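PDB 5JVK: uncharacterized protein from Bacteroides cellulosilyticus, which probably hydrolyses O-glycosidic bonds in carbohydrates, as a member of glycoside hydrolase family 39 from a gut symbiont. Local coordinates for residues 202-207 with 238-243; 250-255 with 335-340; 206-211 with 246-251; 232-237 with 271-276. One frame throughout, in Å; residues are numbered along the deposited sequence.

Contact 1: 202-207 with 238-243; sequences NALAYA and KVVYPT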
loop_
_atom_site.group_PDB
_atom_site.type_symbol
_atom_site.label_atom_id
_atom_site.label_comp_id
_atom_site.label_asym_id
_atom_site.label_seq_id
_atom_site.Cartn_x
_atom_site.Cartn_y
_atom_site.Cartn_z
ATOM N N ASN A 202 2.618 10.914 28.035
ATOM C CA ASN A 202 1.533 10.312 28.814
ATOM C C ASN A 202 0.245 10.131 28.004
ATOM O O ASN A 202 -0.543 9.231 28.302
ATOM C CB ASN A 202 1.247 11.130 30.081
ATOM C CG ASN A 202 2.409 11.120 31.064
ATOM O OD1 ASN A 202 3.084 10.104 31.240
ATOM N ND2 ASN A 202 2.639 12.250 31.724
ATOM N N ALA A 203 0.033 10.977 26.993
ATOM C CA ALA A 203 -1.120 10.843 26.091
ATOM C C ALA A 203 -1.010 9.605 25.201
ATOM O O ALA A 203 -1.986 8.870 25.034
ATOM C CB ALA A 203 -1.276 12.089 25.233
ATOM N N LEU A 204 0.174 9.390 24.628
ATOM C CA LEU A 204 0.447 8.191 23.829
ATOM C C LEU A 204 0.451 6.939 24.704
ATOM O O LEU A 204 -0.100 5.909 24.311
ATOM C CB LEU A 204 1.786 8.314 23.085
ATOM C CG LEU A 204 2.259 7.116 22.246
ATOM C CD1 LEU A 204 1.207 6.702 21.226
ATOM C CD2 LEU A 204 3.573 7.441 21.556
ATOM N N ALA A 205 1.079 7.037 25.876
ATOM C CA ALA A 205 1.128 5.931 26.841
ATOM C C ALA A 205 -0.264 5.453 27.258
ATOM O O ALA A 205 -0.469 4.255 27.455
ATOM C CB ALA A 205 1.938 6.329 28.064
ATOM N N TYR A 206 -1.208 6.389 27.386
ATOM C CA TYR A 206 -2.620 6.052 27.610
ATOM C C TYR A 206 -3.190 5.235 26.453
ATOM O O TYR A 206 -3.839 4.206 26.675
ATOM C CB TYR A 206 -3.476 7.312 27.816
ATOM C CG TYR A 206 -4.960 7.066 27.641
ATOM C CD1 TYR A 206 -5.613 7.423 26.458
ATOM C CD2 TYR A 206 -5.704 6.440 28.641
ATOM C CE1 TYR A 206 -6.970 7.184 26.288
ATOM C CE2 TYR A 206 -7.061 6.196 28.480
ATOM C CZ TYR A 206 -7.690 6.572 27.304
ATOM O OH TYR A 206 -9.034 6.333 27.139
ATOM N N ALA A 207 -2.958 5.714 25.230
ATOM C CA ALA A 207 -3.441 5.045 24.016
ATOM C C ALA A 207 -2.867 3.637 23.848
ATOM O O ALA A 207 -3.580 2.720 23.439
ATOM C CB ALA A 207 -3.135 5.887 22.785
ATOM N N LYS A 238 13.160 11.081 23.935
ATOM C CA LYS A 238 13.771 10.615 25.199
ATOM C C LYS A 238 12.787 10.526 26.373
ATOM O O LYS A 238 13.015 9.755 27.304
ATOM C CB LYS A 238 14.969 11.495 25.590
ATOM C CG LYS A 238 16.241 11.164 24.827
ATOM C CD LYS A 238 17.369 12.135 25.137
ATOM C CE LYS A 238 18.694 11.619 24.593
ATOM N NZ LYS A 238 19.772 12.644 24.622
ATOM N N VAL A 239 11.718 11.322 26.328
ATOM C CA VAL A 239 10.633 11.255 27.314
ATOM C C VAL A 239 9.593 10.207 26.894
ATOM O O VAL A 239 9.180 9.389 27.715
ATOM C CB VAL A 239 9.951 12.635 27.513
ATOM C CG1 VAL A 239 8.824 12.553 28.540
ATOM C CG2 VAL A 239 10.978 13.684 27.928
ATOM N N VAL A 240 9.185 10.233 25.622
ATOM C CA VAL A 240 8.124 9.345 25.108
ATOM C C VAL A 240 8.492 7.856 25.153
ATOM O O VAL A 240 7.662 7.033 25.540
ATOM C CB VAL A 240 7.689 9.746 23.667
ATOM C CG1 VAL A 240 6.776 8.698 23.030
ATOM C CG2 VAL A 240 6.983 11.093 23.687
ATOM N N TYR A 241 9.718 7.515 24.759
ATOM C CA TYR A 241 10.122 6.108 24.643
ATOM C C TYR A 241 10.039 5.322 25.962
ATOM O O TYR A 241 9.387 4.280 25.995
ATOM C CB TYR A 241 11.509 5.974 23.997
ATOM C CG TYR A 241 11.942 4.543 23.763
ATOM C CD1 TYR A 241 11.467 3.816 22.666
ATOM C CD2 TYR A 241 12.831 3.910 24.634
ATOM C CE1 TYR A 241 11.865 2.502 22.446
ATOM C CE2 TYR A 241 13.233 2.597 24.423
ATOM C CZ TYR A 241 12.749 1.897 23.329
ATOM O OH TYR A 241 13.149 0.601 23.124
ATOM N N PRO A 242 10.678 5.812 27.048
ATOM C CA PRO A 242 10.539 5.088 28.324
ATOM C C PRO A 242 9.116 5.114 28.905
ATOM O O PRO A 242 8.678 4.108 29.459
ATOM C CB PRO A 242 11.527 5.808 29.255
ATOM C CG PRO A 242 11.704 7.157 28.655
ATOM C CD PRO A 242 11.606 6.952 27.175
ATOM N N THR A 243 8.417 6.242 28.771
ATOM C CA THR A 243 7.021 6.373 29.226
ATOM C C THR A 243 6.091 5.346 28.573
ATOM O O THR A 243 5.246 4.752 29.245
ATOM C CB THR A 243 6.451 7.780 28.930
ATOM O OG1 THR A 243 7.365 8.783 29.382
ATOM C CG2 THR A 243 5.110 7.991 29.625
#
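In the outer helical layer of the (beta/alpha)8 barrel, Thr243 of helix 229-247 packs against Asn202 and Ala205 of the preceding barrel helix, 194-211. The two short segments run roughly parallel: their axes cross at -26° and come within 9.1 Å. No hydrogen bond spans them, so the joint rests on van der Waals contact. Thr243 takes the largest share through its methyl: CG2 lies anti to the backbone N (chi1 -49°, measured to OG1), which aims it at helix 194-211. There CG2 meets Asn202 OD1 at 3.3 Å, the two side chains crossing at about a right angle, and Ala205 CB at 3.9 Å. The hydroxyl is turned the other way, back along its own helix, where OG1 donates to Val239 O; the modelled length of 2.5 Å is too short to be taken at face value. With an alanine here, Asn202 and Ala205 would probably be left without their main partner across the seam. Deeper in, Leu204 CD2 touches Val240 CG1 at 3.7 Å, again with crossed side chains. Ala201, one turn before Ala205, completes the seam by touching Val239, Val240 and Thr243. Leu204 and Val240 both lie on Leu220 of strand 217-220, with Trp218 of that strand also against Leu204, while Thr243 and Asn202 sit at the more exposed side of the helix pair.

Contact 2: 250-255 with 335-340; sequences DITLIS and SVWVTE
Ile254 and Trp337 meet inside the eight-stranded parallel barrel, one from strand 252-255 and the other from strand 335-341. These strands are not neighbours in the sheet, since strand 284-287 lies between them; the segments are steeply inclined, at 66°, with axes 8.5 Å apart at their closest. The meeting is therefore made by side chains pointing into the barrel, and no hydrogen bond links the two segments.

The main interaction is CH-pi. Ile254 CD1 sits over one face of the indole, 3.6 Å from the centroid of the five-membered ring of Trp337 and almost exactly on its normal. The methyl is about equally far from all the atoms of that ring. Ile254 CG1 follows behind it and lies 3.9 Å from Trp337 CD1.

A looser van der Waals contact comes from Thr252. Its CG2, anti to the backbone N, approaches Trp337 NE1 obliquely at 4.0 Å and also comes close to the Ser335 hydroxyl.

The polar part belongs to strand 335-341 itself. Ser335 and Trp337, two residues apart, both point inward, so serine can take the indole hydrogen and help fix the rotation of the ring presented to Ile254. Trp337 NE1 donates to Ser335 OG at 2.8 Å, with a bent angle of 144° at the hydrogen and the oxygen tilted 18° out of the indole plane.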
loop_
_atom_site.group_PDB
_atom_site.type_symbol
_atom_site.label_atom_id
_atom_site.label_comp_id
_atom_site.label_asym_id
_atom_site.label_seq_id
_atom_site.Cartn_x
_atom_site.Cartn_y
_atom_site.Cartn_z
ATOM N N ASP A 250 6.071 -4.745 24.571
ATOM C CA ASP A 250 5.982 -5.522 23.328
ATOM C C ASP A 250 5.788 -4.707 22.040
ATOM O O ASP A 250 5.890 -5.274 20.953
ATOM C CB ASP A 250 4.854 -6.564 23.436
ATOM C CG ASP A 250 5.075 -7.566 24.569
ATOM O OD1 ASP A 250 6.243 -7.826 24.944
ATOM O OD2 ASP A 250 4.067 -8.104 25.076
ATOM N N ILE A 251 5.511 -3.405 22.140
ATOM C CA ILE A 251 5.339 -2.579 20.935
ATOM C C ILE A 251 6.671 -2.273 20.246
ATOM O O ILE A 251 7.746 -2.427 20.836
ATOM C CB ILE A 251 4.601 -1.236 21.199
ATOM C CG1 ILE A 251 5.462 -0.242 21.999
ATOM C CG2 ILE A 251 3.266 -1.472 21.892
ATOM C CD1 ILE A 251 5.013 1.192 21.844
ATOM N N THR A 252 6.569 -1.836 18.994
ATOM C CA THR A 252 7.679 -1.237 18.265
ATOM C C THR A 252 7.393 0.262 18.171
ATOM O O THR A 252 6.486 0.682 17.444
ATOM C CB THR A 252 7.818 -1.855 16.863
ATOM O OG1 THR A 252 7.877 -3.280 16.981
ATOM C CG2 THR A 252 9.080 -1.365 16.167
ATOM N N LEU A 253 8.134 1.052 18.947
ATOM C CA LEU A 253 8.045 2.511 18.892
ATOM C C LEU A 253 8.867 3.009 17.708
ATOM O O LEU A 253 10.081 2.789 17.657
ATOM C CB LEU A 253 8.540 3.135 20.202
ATOM C CG LEU A 253 8.260 4.624 20.483
ATOM C CD1 LEU A 253 9.144 5.560 19.661
ATOM C CD2 LEU A 253 6.785 4.965 20.284
ATOM N N ILE A 254 8.198 3.686 16.773
ATOM C CA ILE A 254 8.791 4.091 15.496
ATOM C C ILE A 254 8.956 5.615 15.435
ATOM O O ILE A 254 7.974 6.352 15.512
ATOM C CB ILE A 254 7.935 3.597 14.306
ATOM C CG1 ILE A 254 7.815 2.063 14.339
ATOM C CG2 ILE A 254 8.532 4.059 12.976
ATOM C CD1 ILE A 254 6.699 1.508 13.480
ATOM N N SER A 255 10.201 6.071 15.287
ATOM C CA SER A 255 10.523 7.502 15.204
ATOM C C SER A 255 10.662 7.980 13.758
ATOM O O SER A 255 10.500 7.197 12.822
ATOM C CB SER A 255 11.826 7.769 15.940
ATOM O OG SER A 255 12.906 7.148 15.261
ATOM N N SER A 335 14.564 -1.316 13.241
ATOM C CA SER A 335 13.745 -1.653 12.077
ATOM C C SER A 335 13.452 -0.393 11.254
ATOM O O SER A 335 13.320 0.703 11.806
ATOM C CB SER A 335 12.441 -2.333 12.507
ATOM O OG SER A 335 11.748 -1.556 13.469
ATOM N N VAL A 336 13.373 -0.556 9.936
ATOM C CA VAL A 336 13.082 0.546 9.018
ATOM C C VAL A 336 11.704 0.314 8.413
ATOM O O VAL A 336 11.495 -0.677 7.722
ATOM C CB VAL A 336 14.141 0.650 7.898
ATOM C CG1 VAL A 336 13.841 1.822 6.967
ATOM C CG2 VAL A 336 15.530 0.787 8.504
ATOM N N TRP A 337 10.777 1.234 8.670
ATOM C CA TRP A 337 9.392 1.110 8.218
ATOM C C TRP A 337 9.098 2.119 7.112
ATOM O O TRP A 337 9.240 3.319 7.320
ATOM C CB TRP A 337 8.453 1.332 9.401
ATOM C CG TRP A 337 8.593 0.277 10.449
ATOM C CD1 TRP A 337 9.576 0.183 11.392
ATOM C CD2 TRP A 337 7.732 -0.849 10.653
ATOM N NE1 TRP A 337 9.378 -0.930 12.176
ATOM C CE2 TRP A 337 8.252 -1.580 11.745
ATOM C CE3 TRP A 337 6.568 -1.308 10.023
ATOM C CZ2 TRP A 337 7.647 -2.747 12.222
ATOM C CZ3 TRP A 337 5.967 -2.472 10.498
ATOM C CH2 TRP A 337 6.510 -3.177 11.587
ATOM N N VAL A 338 8.689 1.639 5.940
ATOM C CA VAL A 338 8.345 2.526 4.824
ATOM C C VAL A 338 6.867 2.898 4.969
ATOM O O VAL A 338 5.995 2.332 4.309
ATOM C CB VAL A 338 8.668 1.875 3.461
ATOM C CG1 VAL A 338 8.420 2.853 2.317
ATOM C CG2 VAL A 338 10.111 1.377 3.451
ATOM N N THR A 339 6.602 3.853 5.856
ATOM C CA THR A 339 5.234 4.165 6.283
ATOM C C THR A 339 4.410 4.962 5.266
ATOM O O THR A 339 3.191 5.035 5.395
ATOM C CB THR A 339 5.213 4.877 7.653
ATOM O OG1 THR A 339 5.953 6.103 7.586
ATOM C CG2 THR A 339 5.806 3.970 8.727
ATOM N N GLU A 340 5.066 5.555 4.269
ATOM C CA GLU A 340 4.377 6.032 3.064
ATOM C C GLU A 340 5.258 5.856 1.831
ATOM O O GLU A 340 6.430 6.227 1.838
ATOM C CB GLU A 340 3.987 7.510 3.162
ATOM C CG GLU A 340 2.944 7.858 4.214
ATOM C CD GLU A 340 2.516 9.318 4.170
ATOM O OE1 GLU A 340 2.788 10.020 3.168
ATOM O OE2 GLU A 340 1.910 9.776 5.159
#

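Contact 3: 206-211 with 246-251; sequences YAVKEM and KVNPDI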
loop_
_atom_site.group_PDB
_atom_site.type_symbol
_atom_site.label_atom_id
_atom_site.label_comp_id
_atom_site.label_asym_id
_atom_site.label_seq_id
_atom_site.Cartn_x
_atom_site.Cartn_y
_atom_site.Cartn_z
ATOM N N TYR A 206 -1.208 6.389 27.386
ATOM C CA TYR A 206 -2.620 6.052 27.610
ATOM C C TYR A 206 -3.190 5.235 26.453
ATOM O O TYR A 206 -3.839 4.206 26.675
ATOM C CB TYR A 206 -3.476 7.312 27.816
ATOM C CG TYR A 206 -4.960 7.066 27.641
ATOM C CD1 TYR A 206 -5.613 7.423 26.458
ATOM C CD2 TYR A 206 -5.704 6.440 28.641
ATOM C CE1 TYR A 206 -6.970 7.184 26.288
ATOM C CE2 TYR A 206 -7.061 6.196 28.480
ATOM C CZ TYR A 206 -7.690 6.572 27.304
ATOM O OH TYR A 206 -9.034 6.333 27.139
ATOM N N ALA A 207 -2.958 5.714 25.230
ATOM C CA ALA A 207 -3.441 5.045 24.016
ATOM C C ALA A 207 -2.867 3.637 23.848
ATOM O O ALA A 207 -3.580 2.720 23.439
ATOM C CB ALA A 207 -3.135 5.887 22.785
ATOM N N VAL A 208 -1.587 3.480 24.179
ATOM C CA VAL A 208 -0.895 2.189 24.088
ATOM C C VAL A 208 -1.437 1.192 25.122
ATOM O O VAL A 208 -1.660 0.024 24.794
ATOM C CB VAL A 208 0.637 2.370 24.228
ATOM C CG1 VAL A 208 1.355 1.029 24.335
ATOM C CG2 VAL A 208 1.186 3.168 23.048
ATOM N N LYS A 209 -1.639 1.661 26.356
ATOM C CA LYS A 209 -2.259 0.866 27.429
ATOM C C LYS A 209 -3.629 0.325 27.015
ATOM O O LYS A 209 -3.909 -0.865 27.168
ATOM C CB LYS A 209 -2.441 1.713 28.699
ATOM C CG LYS A 209 -2.622 0.909 29.980
ATOM C CD LYS A 209 -3.212 1.772 31.088
ATOM C CE LYS A 209 -3.483 0.971 32.353
ATOM N NZ LYS A 209 -2.233 0.636 33.091
ATOM N N GLU A 210 -4.463 1.224 26.493
ATOM C CA GLU A 210 -5.850 0.929 26.135
ATOM C C GLU A 210 -5.942 -0.159 25.072
ATOM O O GLU A 210 -6.690 -1.126 25.228
ATOM C CB GLU A 210 -6.537 2.210 25.637
ATOM C CG GLU A 210 -8.034 2.099 25.350
ATOM C CD GLU A 210 -8.888 1.843 26.581
ATOM O OE1 GLU A 210 -8.403 2.031 27.721
ATOM O OE2 GLU A 210 -10.064 1.457 26.400
ATOM N N MET A 211 -5.177 0.012 23.998
ATOM C CA MET A 211 -5.147 -0.948 22.895
ATOM C C MET A 211 -4.395 -2.219 23.260
ATOM O O MET A 211 -4.827 -3.319 22.909
ATOM C CB MET A 211 -4.507 -0.315 21.654
ATOM C CG MET A 211 -5.306 0.835 21.069
ATOM S SD MET A 211 -6.874 0.252 20.405
ATOM C CE MET A 211 -7.748 1.794 20.166
ATOM N N LYS A 246 7.337 1.272 29.133
ATOM C CA LYS A 246 7.002 0.794 30.481
ATOM C C LYS A 246 5.566 0.266 30.531
ATOM O O LYS A 246 5.292 -0.738 31.189
ATOM C CB LYS A 246 7.188 1.920 31.507
ATOM C CG LYS A 246 7.271 1.460 32.955
ATOM C CD LYS A 246 7.835 2.562 33.846
ATOM C CE LYS A 246 8.188 2.058 35.238
ATOM N NZ LYS A 246 6.979 1.785 36.065
ATOM N N VAL A 247 4.669 0.948 29.819
ATOM C CA VAL A 247 3.250 0.576 29.738
ATOM C C VAL A 247 3.007 -0.663 28.859
ATOM O O VAL A 247 2.129 -1.472 29.164
ATOM C CB VAL A 247 2.405 1.775 29.242
ATOM C CG1 VAL A 247 0.965 1.373 28.949
ATOM C CG2 VAL A 247 2.441 2.895 30.275
ATOM N N ASN A 248 3.761 -0.792 27.767
ATOM C CA ASN A 248 3.695 -1.969 26.891
ATOM C C ASN A 248 5.083 -2.230 26.289
ATOM O O ASN A 248 5.448 -1.605 25.293
ATOM C CB ASN A 248 2.644 -1.756 25.789
ATOM C CG ASN A 248 2.333 -3.022 24.996
ATOM O OD1 ASN A 248 3.068 -4.011 25.037
ATOM N ND2 ASN A 248 1.237 -2.983 24.247
ATOM N N PRO A 249 5.868 -3.148 26.896
ATOM C CA PRO A 249 7.195 -3.484 26.350
ATOM C C PRO A 249 7.190 -4.129 24.958
ATOM O O PRO A 249 8.200 -4.059 24.255
ATOM C CB PRO A 249 7.762 -4.475 27.377
ATOM C CG PRO A 249 7.002 -4.220 28.629
ATOM C CD PRO A 249 5.629 -3.814 28.191
ATOM N N ASP A 250 6.071 -4.745 24.571
ATOM C CA ASP A 250 5.982 -5.522 23.328
ATOM C C ASP A 250 5.788 -4.707 22.040
ATOM O O ASP A 250 5.890 -5.274 20.953
ATOM C CB ASP A 250 4.854 -6.564 23.436
ATOM C CG ASP A 250 5.075 -7.566 24.569
ATOM O OD1 ASP A 250 6.243 -7.826 24.944
ATOM O OD2 ASP A 250 4.067 -8.104 25.076
ATOM N N ILE A 251 5.511 -3.405 22.140
ATOM C CA ILE A 251 5.339 -2.579 20.935
ATOM C C ILE A 251 6.671 -2.273 20.246
ATOM O O ILE A 251 7.746 -2.427 20.836
ATOM C CB ILE A 251 4.601 -1.236 21.199
ATOM C CG1 ILE A 251 5.462 -0.242 21.999
ATOM C CG2 ILE A 251 3.266 -1.472 21.892
ATOM C CD1 ILE A 251 5.013 1.192 21.844
#
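Val208 CG1 is the centre of this contact, pressed against Asn248 CB at 3.4 Å and meeting Ile251 CG2 tip to tip at 4.0 Å. Beside it, towards the more exposed rim, Val247 CG1 lies 3.4 Å from Lys209 CB. The lysine crosses Val247 at about a right angle and contributes only the root of its chain, CB and CG. No hydrogen bond joins 206-211 to 246-251.

One shell out, the backbone after helix 229-247 sets the partners in place. A type I beta turn runs from Asn248 to Ile251, and an Asx turn overlaps it: Asn248 OD1 accepts from Asp250 N at 3.1 Å, a bent bond (140° at the hydrogen) with the donor tilted from the carbonyl plane. With CG anti to the backbone N (chi1 -169°), the amide of Asn248 is carried to where OD1 meets Asp250 N and ND2 meets Asn213 OD1. Asn213 in turn donates through ND2 to Asp250 OD2, so one residue ties two points of the turn. An alanine here would keep the CB that Val208 touches, but is likely to leave Asp250 N and Asn213 OD1 without these bonds and the turn less firmly held. Further in, Val208 and Ile251 both rest on Trp218 of strand 217-220 and on Val244, placing the contact where helix 229-247 ends and the chain heads into strand 252-255.

Contact 4: 232-237 with 271-276; sequences DYLPLL and IPVLDA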
loop_
_atom_site.group_PDB
_atom_site.type_symbol
_atom_site.label_atom_id
_atom_site.label_comp_id
_atom_site.label_asym_id
_atom_site.label_seq_id
_atom_site.Cartn_x
_atom_site.Cartn_y
_atom_site.Cartn_z
ATOM N N ASP A 232 15.146 19.221 18.537
ATOM C CA ASP A 232 13.698 19.218 18.819
ATOM C C ASP A 232 13.123 17.818 19.029
ATOM O O ASP A 232 12.471 17.564 20.046
ATOM C CB ASP A 232 12.927 19.926 17.695
ATOM C CG ASP A 232 13.306 21.395 17.547
ATOM O OD1 ASP A 232 13.698 22.035 18.547
ATOM O OD2 ASP A 232 13.201 21.915 16.417
ATOM N N TYR A 233 13.363 16.919 18.076
ATOM C CA TYR A 233 12.738 15.590 18.092
ATOM C C TYR A 233 13.297 14.663 19.178
ATOM O O TYR A 233 12.527 14.040 19.907
ATOM C CB TYR A 233 12.851 14.914 16.719
ATOM C CG TYR A 233 11.919 13.732 16.555
ATOM C CD1 TYR A 233 10.684 13.872 15.918
ATOM C CD2 TYR A 233 12.266 12.472 17.047
ATOM C CE1 TYR A 233 9.826 12.791 15.772
ATOM C CE2 TYR A 233 11.414 11.390 16.911
ATOM C CZ TYR A 233 10.198 11.554 16.276
ATOM O OH TYR A 233 9.364 10.475 16.132
ATOM N N LEU A 234 14.621 14.564 19.278
ATOM C CA LEU A 234 15.254 13.633 20.224
ATOM C C LEU A 234 14.905 13.902 21.705
ATOM O O LEU A 234 14.707 12.948 22.459
ATOM C CB LEU A 234 16.777 13.573 20.003
ATOM C CG LEU A 234 17.613 12.599 20.847
ATOM C CD1 LEU A 234 17.054 11.182 20.818
ATOM C CD2 LEU A 234 19.054 12.603 20.363
ATOM N N PRO A 235 14.828 15.185 22.126
ATOM C CA PRO A 235 14.303 15.483 23.464
ATOM C C PRO A 235 12.904 14.931 23.736
ATOM O O PRO A 235 12.684 14.329 24.787
ATOM C CB PRO A 235 14.289 17.011 23.495
ATOM C CG PRO A 235 15.459 17.387 22.661
ATOM C CD PRO A 235 15.561 16.344 21.579
ATOM N N LEU A 236 11.980 15.138 22.799
ATOM C CA LEU A 236 10.626 14.585 22.904
ATOM C C LEU A 236 10.675 13.057 22.967
ATOM O O LEU A 236 9.998 12.443 23.790
ATOM C CB LEU A 236 9.760 15.057 21.724
ATOM C CG LEU A 236 8.282 14.642 21.594
ATOM C CD1 LEU A 236 8.119 13.224 21.081
ATOM C CD2 LEU A 236 7.511 14.803 22.894
ATOM N N LEU A 237 11.489 12.462 22.101
ATOM C CA LEU A 237 11.642 11.008 22.014
ATOM C C LEU A 237 12.219 10.383 23.293
ATOM O O LEU A 237 11.808 9.286 23.685
ATOM C CB LEU A 237 12.526 10.663 20.809
ATOM C CG LEU A 237 12.712 9.207 20.378
ATOM C CD1 LEU A 237 11.374 8.564 20.028
ATOM C CD2 LEU A 237 13.694 9.137 19.208
ATOM N N ILE A 271 20.569 9.545 10.840
ATOM C CA ILE A 271 22.019 9.760 10.993
ATOM C C ILE A 271 22.362 10.838 12.048
ATOM O O ILE A 271 23.236 10.602 12.884
ATOM C CB ILE A 271 22.725 10.025 9.630
ATOM C CG1 ILE A 271 22.676 8.757 8.761
ATOM C CG2 ILE A 271 24.176 10.474 9.829
ATOM C CD1 ILE A 271 23.131 8.953 7.328
ATOM N N PRO A 272 21.689 12.011 12.016
ATOM C CA PRO A 272 21.883 12.980 13.110
ATOM C C PRO A 272 21.535 12.443 14.504
ATOM O O PRO A 272 22.212 12.782 15.477
ATOM C CB PRO A 272 20.932 14.126 12.746
ATOM C CG PRO A 272 20.749 14.033 11.278
ATOM C CD PRO A 272 20.927 12.593 10.893
ATOM N N VAL A 273 20.489 11.620 14.583
ATOM C CA VAL A 273 20.030 11.033 15.846
ATOM C C VAL A 273 21.039 10.006 16.371
ATOM O O VAL A 273 21.296 9.958 17.575
ATOM C CB VAL A 273 18.623 10.394 15.700
ATOM C CG1 VAL A 273 18.216 9.632 16.959
ATOM C CG2 VAL A 273 17.578 11.460 15.377
ATOM N N LEU A 274 21.600 9.193 15.476
ATOM C CA LEU A 274 22.620 8.207 15.853
ATOM C C LEU A 274 23.931 8.870 16.277
ATOM O O LEU A 274 24.536 8.467 17.275
ATOM C CB LEU A 274 22.883 7.221 14.708
ATOM C CG LEU A 274 21.716 6.313 14.292
ATOM C CD1 LEU A 274 22.035 5.616 12.979
ATOM C CD2 LEU A 274 21.375 5.293 15.369
ATOM N N ASP A 275 24.359 9.886 15.523
ATOM C CA ASP A 275 25.577 10.649 15.842
ATOM C C ASP A 275 25.486 11.414 17.170
ATOM O O ASP A 275 26.516 11.701 17.780
ATOM C CB ASP A 275 25.941 11.617 14.700
ATOM C CG ASP A 275 26.423 10.899 13.433
ATOM O OD1 ASP A 275 26.635 9.664 13.452
ATOM O OD2 ASP A 275 26.595 11.587 12.404
ATOM N N ALA A 276 24.264 11.731 17.609
ATOM C CA ALA A 276 24.012 12.317 18.936
ATOM C C ALA A 276 23.717 11.274 20.039
ATOM O O ALA A 276 23.139 11.621 21.070
ATOM C CB ALA A 276 22.866 13.318 18.844
#
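Leu234 extends away from its helix with CG opposite the backbone N (chi1 -177°) and chi2 at 51°, which spreads its two methyls towards Val273 and Ala276 of the next barrel helix. Val273 answers with a similar first torsion, 173°, and its CG1 faces the leucine. The fork of Leu234 thus divides its work: CD1 comes within 4.3 Å of Val273 CG1, and CD2 within 4.2 Å of Ala276 CB. Val273 and Ala276 are three residues apart, about one helical turn, and so present their side chains on the same side of segment 271-276. The distances are those of comfortable apolar packing, with no hydrogen bond across the contact. Ala276 is the first residue to leave helical geometry, so the contact reaches the very end of helix 270-275, while Ala276 N is still bonded to Pro272 O.

On the other segment, Pro235 interrupts the bonding pattern of helix 229-247 just after Leu234, since its nitrogen has no hydrogen to give to the turn before; Leu237 N nevertheless bonds to Tyr233 O. One turn on from Leu234, Leu237 CD2 lies in the ring plane of Tyr233, at its edge, 3.9 Å from Tyr233 CE2. The tyrosine is tied inward by a hydrogen bond from OH to Leu220 O and stacks edge-to-face with Phe269. Around this core, Pro272 and Ala276 touch Val230, and Val273 touches Pro229, at the start of helix 229-247, while Leu237 packs on Leu253 and Ser255 of strand 252-255.

Contacts 1, 3 and 4 lie in one sector of the (beta/alpha)8 barrel and share helix 229-247; contact 2 reaches across the interior to strand 335-341, its centre about 15 to 16 Å from theirs. Contacts 1 and 3 start on the same helix, 194-211, with centres about 9 Å apart. The centres of contacts 3 and 4 are about 23 Å apart. Leu253, on the strand of contact 2, packs outward on Leu204 and Tyr241 of contact 1 and on Leu237 of contact 4. The chain runs through helix 194-211, strand 217-220, helix 229-247, strand 252-255 and helix 270-275, with strand 335-341 later, so contact 4 crosses the other three and consecutive beta-alpha units are knitted together.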